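Local coordinates for beta-N-acetylhexosaminidase (Arthrobacter aurescens, PDB 3RCN), which probably hydrolyses terminal non-reducing N-acetyl-D-hexosamine residues from N-acetyl-beta-D-hexosaminides, as a member of glycosyl hydrolase family 20, at residues A28-G33 against A65-L70; L82-A87 against P128-E133. All coordinates share one frame; numbering follows the deposited sequence.

Contact 1. Residues A28-G33 against A65-L70; sequences AGTSVG and AGIRLL
V32 and G33 pair in parallel with I67 and R68, the two strands of a beta-alpha-beta unit in which helix 39-53 makes the crossover. Three backbone bonds zip them together: I67 N to S31 O (3.0 Å), G33 N to I67 O (2.8 Å) and L69 N to G33 O (2.9 Å). The first is nearly straight at hydrogen, 173°, whereas the second bends to 139°. Close packing is found on the side carrying V32 and I67, which lie side by side and point the same way, CG1 of V32 meeting CG2 of I67 at 4.2 Å. T30 adds its methyl: with CG2 anti to the backbone N, that branch slants across the end of I67, while OG1 is hydrogen-bonded to D27 O. Helix 39-53 covers this side, L45 packing on I67 and R42 on L69. The looser, solvent side is confined to the edge where S31, G66 and R68 are partly exposed; there R68 swings back along its own segment so that NE makes a weak hydrogen bond to A65 O. Buried G33 and A65 are close-packed as well: A65 CB lies between the S31 hydroxyl, 3.6 Å from OG, and the backbone of G33, 3.2 Å from N.

Contact 2. Residues L82-A87 against P128-E133; sequences LEVSDA and PRVSVE
L82 and V132 grip each other with two backbone bonds, L82 N to V132 O at 2.7 Å and V132 N to L82 O at 2.8 Å, as an antiparallel hydrogen-bonded pair. V84 N continues the ladder to V130 O (3.0 Å), and beside it the CG2 methyls of V84 and V130 meet at 3.6 Å. L82 and V130 also pack on L108 of helix 95-109, on the buried side. The other face carries E83 and S131, a non-hydrogen-bonded pair. E83 leaves the backbone with CG anti to N (chi1 -175°) and then bends at chi2, which swings the carboxylate across to S131, where OE1 takes a weak hydrogen bond from OG at 3.2 Å. With an alanine here the carboxylate is gone, and the S131 hydroxyl would probably lose this acceptor and be left freer to turn. R129 can be followed outward: CB, CG and CD run past V84 O, CB at 3.7 Å, the extended chain then carrying NE to the turn, where S85 O sits at the guanidinium edge, 3.6 Å from NE. Beyond it NH1 makes a weak hydrogen bond to T21 O of strand 16-26. Such pairing of neighbouring antiparallel strands is consistent with the alpha-beta half sandwich of the family 20 domain 2 region, here with helix 95-109 over one face.

How the contacts relate
Both contacts belong to one mixed six-stranded sheet within the family 20 domain 2 range, and their centres lie 13 Å apart. Contact 1 closes before contact 2 opens, so they come in series along the chain; in the sheet, strand 88-92 runs between strands 67-71 and 80-84, and its I90 touches both L69 and L82. Strand 32-34 is an outermost strand within the chain, whereas 125-134 is flanked by 16-26. The contacts also meet directly, where A87 CB packs against G66 O and the R68 guanidinium. Together they span the parallel and antiparallel portions of the sheet, and both contacts lie away from the predicted proton donor.

Contact 1. Residues A28-G33 against A65-L70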
ATOM      1  N   ALA A  28     -24.126  12.972  11.829  1.00 57.74           N
ATOM      2  CA  ALA A  28     -23.292  11.981  12.487  1.00 53.55           C
ATOM      3  C   ALA A  28     -24.131  10.923  13.185  1.00 55.33           C
ATOM      4  O   ALA A  28     -23.592   9.947  13.706  1.00 61.08           O
ATOM      5  CB  ALA A  28     -22.356  12.663  13.479  1.00 47.30           C
ATOM      6  N   GLY A  29     -25.445  11.130  13.209  1.00 51.57           N
ATOM      7  CA  GLY A  29     -26.368  10.186  13.824  1.00 54.89           C
ATOM      8  C   GLY A  29     -26.957   9.160  12.858  1.00 57.33           C
ATOM      9  O   GLY A  29     -27.685   8.244  13.257  1.00 60.59           O
ATOM     10  N   THR A  30     -26.627   9.308  11.581  1.00 47.54           N
ATOM     11  CA  THR A  30     -27.128   8.429  10.547  1.00 46.86           C
ATOM     12  C   THR A  30     -26.879   6.963  10.896  1.00 53.22           C
ATOM     13  O   THR A  30     -25.755   6.573  11.222  1.00 50.63           O
ATOM     14  CB  THR A  30     -26.442   8.740   9.211  1.00 49.05           C
ATOM     15  OG1 THR A  30     -26.806  10.057   8.784  1.00 50.19           O
ATOM     16  CG2 THR A  30     -26.854   7.730   8.151  1.00 49.13           C
ATOM     17  N   SER A  31     -27.927   6.151  10.788  1.00 53.30           N
ATOM     18  CA  SER A  31     -27.874   4.745  11.182  1.00 52.25           C
ATOM     19  C   SER A  31     -28.035   3.894   9.937  1.00 53.92           C
ATOM     20  O   SER A  31     -28.560   4.371   8.935  1.00 65.63           O
ATOM     21  CB  SER A  31     -28.978   4.422  12.196  1.00 52.26           C
ATOM     22  OG  SER A  31     -30.273   4.539  11.619  1.00 56.29           O
ATOM     23  N   VAL A  32     -27.551   2.655   9.978  1.00 45.77           N
ATOM     24  CA  VAL A  32     -27.604   1.776   8.809  1.00 38.32           C
ATOM     25  C   VAL A  32     -28.394   0.506   9.095  1.00 43.60           C
ATOM     26  O   VAL A  32     -27.991  -0.299   9.927  1.00 47.61           O
ATOM     27  CB  VAL A  32     -26.184   1.396   8.352  1.00 34.00           C
ATOM     28  CG1 VAL A  32     -26.234   0.746   7.007  1.00 35.47           C
ATOM     29  CG2 VAL A  32     -25.306   2.642   8.287  1.00 30.85           C
ATOM     30  N   GLY A  33     -29.548   0.355   8.448  1.00 50.66           N
ATOM     31  CA  GLY A  33     -30.316  -0.885   8.525  1.00 51.53           C
ATOM     32  C   GLY A  33     -30.093  -1.863   7.381  1.00 48.65           C
ATOM     33  O   GLY A  33     -29.765  -1.456   6.276  1.00 52.07           O
ATOM     34  N   ALA A  65     -34.272   3.104   9.198  1.00 65.45           N
ATOM     35  CA  ALA A  65     -32.900   3.620   9.264  1.00 56.82           C
ATOM     36  C   ALA A  65     -32.591   4.671   8.205  1.00 51.52           C
ATOM     37  O   ALA A  65     -33.282   4.785   7.202  1.00 60.97           O
ATOM     38  CB  ALA A  65     -31.891   2.467   9.170  1.00 49.51           C
ATOM     39  N   GLY A  66     -31.580   5.485   8.476  1.00 45.15           N
ATOM     40  CA  GLY A  66     -31.156   6.508   7.543  1.00 40.57           C
ATOM     41  C   GLY A  66     -30.706   5.936   6.222  1.00 42.21           C
ATOM     42  O   GLY A  66     -31.115   6.412   5.159  1.00 45.34           O
ATOM     43  N   ILE A  67     -29.849   4.921   6.298  1.00 38.37           N
ATOM     44  CA  ILE A  67     -29.431   4.148   5.136  1.00 42.63           C
ATOM     45  C   ILE A  67     -29.987   2.729   5.277  1.00 43.90           C
ATOM     46  O   ILE A  67     -29.556   1.978   6.154  1.00 47.94           O
ATOM     47  CB  ILE A  67     -27.899   4.068   5.065  1.00 41.30           C
ATOM     48  CG1 ILE A  67     -27.298   5.462   4.988  1.00 36.88           C
ATOM     49  CG2 ILE A  67     -27.444   3.234   3.880  1.00 43.60           C
ATOM     50  CD1 ILE A  67     -25.804   5.473   5.148  1.00 28.44           C
ATOM     51  N   ARG A  68     -30.950   2.375   4.429  1.00 42.81           N
ATOM     52  CA  ARG A  68     -31.582   1.048   4.444  1.00 43.13           C
ATOM     53  C   ARG A  68     -31.143   0.206   3.256  1.00 44.12           C
ATOM     54  O   ARG A  68     -31.214   0.661   2.116  1.00 46.52           O
ATOM     55  CB  ARG A  68     -33.098   1.181   4.394  1.00 46.38           C
ATOM     56  CG  ARG A  68     -33.629   2.192   5.366  1.00 52.06           C
ATOM     57  CD  ARG A  68     -35.091   2.516   5.142  1.00 52.24           C
ATOM     58  NE  ARG A  68     -35.473   3.572   6.066  1.00 55.41           N
ATOM     59  CZ  ARG A  68     -36.480   4.415   5.885  1.00 56.15           C
ATOM     60  NH1 ARG A  68     -37.239   4.333   4.801  1.00 47.52           N
ATOM     61  NH2 ARG A  68     -36.720   5.347   6.798  1.00 53.09           N
ATOM     62  N   LEU A  69     -30.685  -1.014   3.532  1.00 41.30           N
ATOM     63  CA  LEU A  69     -30.397  -1.984   2.477  1.00 38.47           C
ATOM     64  C   LEU A  69     -31.469  -3.070   2.504  1.00 43.87           C
ATOM     65  O   LEU A  69     -31.507  -3.904   3.412  1.00 46.78           O
ATOM     66  CB  LEU A  69     -29.010  -2.594   2.674  1.00 34.87           C
ATOM     67  CG  LEU A  69     -27.909  -1.588   3.015  1.00 39.10           C
ATOM     68  CD1 LEU A  69     -26.601  -2.315   3.283  1.00 41.14           C
ATOM     69  CD2 LEU A  69     -27.749  -0.541   1.916  1.00 33.66           C
ATOM     70  N   LEU A  70     -32.330  -3.061   1.491  1.00 45.24           N
ATOM     71  CA  LEU A  70     -33.507  -3.935   1.470  1.00 48.40           C
ATOM     72  C   LEU A  70     -33.465  -4.994   0.371  1.00 46.74           C
ATOM     73  O   LEU A  70     -33.125  -4.703  -0.777  1.00 45.03           O
ATOM     74  CB  LEU A  70     -34.774  -3.095   1.322  1.00 45.23           C
ATOM     75  CG  LEU A  70     -34.917  -2.045   2.417  1.00 47.70           C
ATOM     76  CD1 LEU A  70     -36.027  -1.090   2.067  1.00 48.60           C
ATOM     77  CD2 LEU A  70     -35.167  -2.717   3.764  1.00 44.27           C
TER

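Contact 2. Residues L82-A87 against P128-E133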
ATOM      1  N   LEU A  82     -31.594   2.325  -6.245  1.00 44.59           N
ATOM      2  CA  LEU A  82     -31.185   3.285  -5.209  1.00 43.47           C
ATOM      3  C   LEU A  82     -32.084   4.517  -5.160  1.00 44.86           C
ATOM      4  O   LEU A  82     -32.264   5.233  -6.148  1.00 39.26           O
ATOM      5  CB  LEU A  82     -29.708   3.672  -5.361  1.00 41.82           C
ATOM      6  CG  LEU A  82     -29.185   4.934  -4.670  1.00 43.57           C
ATOM      7  CD1 LEU A  82     -29.653   5.026  -3.241  1.00 50.21           C
ATOM      8  CD2 LEU A  82     -27.675   4.954  -4.722  1.00 42.10           C
ATOM      9  N   GLU A  83     -32.645   4.758  -3.986  1.00 56.14           N
ATOM     10  CA  GLU A  83     -33.672   5.773  -3.831  1.00 65.13           C
ATOM     11  C   GLU A  83     -33.320   6.769  -2.730  1.00 61.73           C
ATOM     12  O   GLU A  83     -33.029   6.375  -1.599  1.00 57.40           O
ATOM     13  CB  GLU A  83     -35.010   5.095  -3.527  1.00 79.39           C
ATOM     14  CG  GLU A  83     -36.177   6.047  -3.452  1.00 92.87           C
ATOM     15  CD  GLU A  83     -36.391   6.788  -4.752  1.00 99.79           C
ATOM     16  OE1 GLU A  83     -36.191   6.171  -5.828  1.00 94.97           O
ATOM     17  OE2 GLU A  83     -36.749   7.987  -4.691  1.00103.60           O
ATOM     18  N   VAL A  84     -33.353   8.057  -3.072  1.00 61.99           N
ATOM     19  CA  VAL A  84     -33.052   9.132  -2.124  1.00 55.23           C
ATOM     20  C   VAL A  84     -34.282  10.026  -1.846  1.00 59.82           C
ATOM     21  O   VAL A  84     -34.850  10.648  -2.741  1.00 61.14           O
ATOM     22  CB  VAL A  84     -31.863   9.969  -2.605  1.00 57.38           C
ATOM     23  CG1 VAL A  84     -31.157  10.619  -1.425  1.00 59.99           C
ATOM     24  CG2 VAL A  84     -30.894   9.089  -3.373  1.00 55.16           C
ATOM     25  N   SER A  85     -34.607  10.130  -0.565  1.00 63.94           N
ATOM     26  CA  SER A  85     -35.933  10.435  -0.022  1.00 63.45           C
ATOM     27  C   SER A  85     -35.673  11.061   1.335  1.00 61.07           C
ATOM     28  O   SER A  85     -34.626  11.667   1.544  1.00 58.70           O
ATOM     29  CB  SER A  85     -36.776   9.180   0.158  1.00 69.00           C
ATOM     30  OG  SER A  85     -37.263   8.713  -1.081  1.00 81.74           O
ATOM     31  N   ASP A  86     -36.680  11.043   2.198  1.00 61.03           N
ATOM     32  CA  ASP A  86     -36.436  11.249   3.628  1.00 73.82           C
ATOM     33  C   ASP A  86     -35.307  10.313   4.154  1.00 59.58           C
ATOM     34  O   ASP A  86     -34.724  10.561   5.225  1.00 55.07           O
ATOM     35  CB  ASP A  86     -37.728  11.036   4.429  1.00 86.70           C
ATOM     36  CG  ASP A  86     -38.206   9.580   4.410  1.00 97.99           C
ATOM     37  OD1 ASP A  86     -38.646   9.101   3.339  1.00101.05           O
ATOM     38  OD2 ASP A  86     -38.153   8.918   5.475  1.00 98.24           O
ATOM     39  N   ALA A  87     -35.037   9.224   3.429  1.00 54.83           N
ATOM     40  CA  ALA A  87     -33.910   8.322   3.723  1.00 43.48           C
ATOM     41  C   ALA A  87     -33.199   7.817   2.460  1.00 47.16           C
ATOM     42  O   ALA A  87     -33.667   8.018   1.335  1.00 50.02           O
ATOM     43  CB  ALA A  87     -34.364   7.146   4.583  1.00 41.82           C
ATOM     44  N   PRO A 128     -27.536  14.157  -3.179  1.00 61.03           N
ATOM     45  CA  PRO A 128     -28.594  14.673  -4.052  1.00 63.79           C
ATOM     46  C   PRO A 128     -29.738  13.667  -4.135  1.00 58.77           C
ATOM     47  O   PRO A 128     -29.479  12.471  -4.081  1.00 55.97           O
ATOM     48  CB  PRO A 128     -27.893  14.813  -5.409  1.00 64.45           C
ATOM     49  CG  PRO A 128     -26.629  14.015  -5.296  1.00 58.96           C
ATOM     50  CD  PRO A 128     -26.238  14.067  -3.864  1.00 57.17           C
ATOM     51  N   ARG A 129     -30.978  14.130  -4.242  1.00 57.11           N
ATOM     52  CA  ARG A 129     -32.090  13.196  -4.296  1.00 62.85           C
ATOM     53  C   ARG A 129     -32.218  12.639  -5.704  1.00 62.91           C
ATOM     54  O   ARG A 129     -32.409  13.386  -6.659  1.00 71.43           O
ATOM     55  CB  ARG A 129     -33.392  13.850  -3.828  1.00 64.99           C
ATOM     56  CG  ARG A 129     -33.422  14.116  -2.327  1.00 65.50           C
ATOM     57  CD  ARG A 129     -34.823  14.430  -1.830  1.00 65.60           C
ATOM     58  NE  ARG A 129     -34.837  14.713  -0.397  1.00 69.50           N
ATOM     59  CZ  ARG A 129     -34.495  15.888   0.134  1.00 78.77           C
ATOM     60  NH1 ARG A 129     -34.099  16.885  -0.653  1.00 79.51           N
ATOM     61  NH2 ARG A 129     -34.537  16.074   1.451  1.00 78.77           N
ATOM     62  N   VAL A 130     -32.089  11.319  -5.819  1.00 52.30           N
ATOM     63  CA  VAL A 130     -32.134  10.644  -7.112  1.00 51.75           C
ATOM     64  C   VAL A 130     -32.822   9.290  -7.022  1.00 57.37           C
ATOM     65  O   VAL A 130     -32.996   8.725  -5.938  1.00 59.52           O
ATOM     66  CB  VAL A 130     -30.724  10.381  -7.680  1.00 44.84           C
ATOM     67  CG1 VAL A 130     -29.960  11.665  -7.841  1.00 38.49           C
ATOM     68  CG2 VAL A 130     -29.966   9.416  -6.785  1.00 40.78           C
ATOM     69  N   SER A 131     -33.206   8.774  -8.181  1.00 57.68           N
ATOM     70  CA  SER A 131     -33.650   7.397  -8.303  1.00 60.21           C
ATOM     71  C   SER A 131     -32.734   6.731  -9.312  1.00 58.19           C
ATOM     72  O   SER A 131     -32.582   7.220 -10.435  1.00 55.65           O
ATOM     73  CB  SER A 131     -35.093   7.340  -8.799  1.00 69.25           C
ATOM     74  OG  SER A 131     -35.875   8.362  -8.206  1.00 77.05           O
ATOM     75  N   VAL A 132     -32.112   5.625  -8.912  1.00 58.17           N
ATOM     76  CA  VAL A 132     -31.251   4.866  -9.814  1.00 49.07           C
ATOM     77  C   VAL A 132     -31.679   3.406  -9.903  1.00 43.47           C
ATOM     78  O   VAL A 132     -31.997   2.780  -8.896  1.00 48.14           O
ATOM     79  CB  VAL A 132     -29.783   4.908  -9.365  1.00 42.03           C
ATOM     80  CG1 VAL A 132     -28.886   4.247 -10.414  1.00 43.22           C
ATOM     81  CG2 VAL A 132     -29.349   6.327  -9.098  1.00 37.04           C
ATOM     82  N   GLU A 133     -31.677   2.868 -11.115  1.00 41.24           N
ATOM     83  CA  GLU A 133     -31.899   1.439 -11.321  1.00 49.03           C
ATOM     84  C   GLU A 133     -30.763   0.867 -12.153  1.00 48.06           C
ATOM     85  O   GLU A 133     -30.458   1.378 -13.234  1.00 42.53           O
ATOM     86  CB  GLU A 133     -33.249   1.183 -11.989  1.00 61.13           C
ATOM     87  CG  GLU A 133     -34.430   1.374 -11.054  1.00 77.02           C
ATOM     88  CD  GLU A 133     -35.764   1.341 -11.770  1.00 89.13           C
ATOM     89  OE1 GLU A 133     -35.829   0.768 -12.881  1.00 94.91           O
ATOM     90  OE2 GLU A 133     -36.746   1.896 -11.220  1.00 90.47           O
TER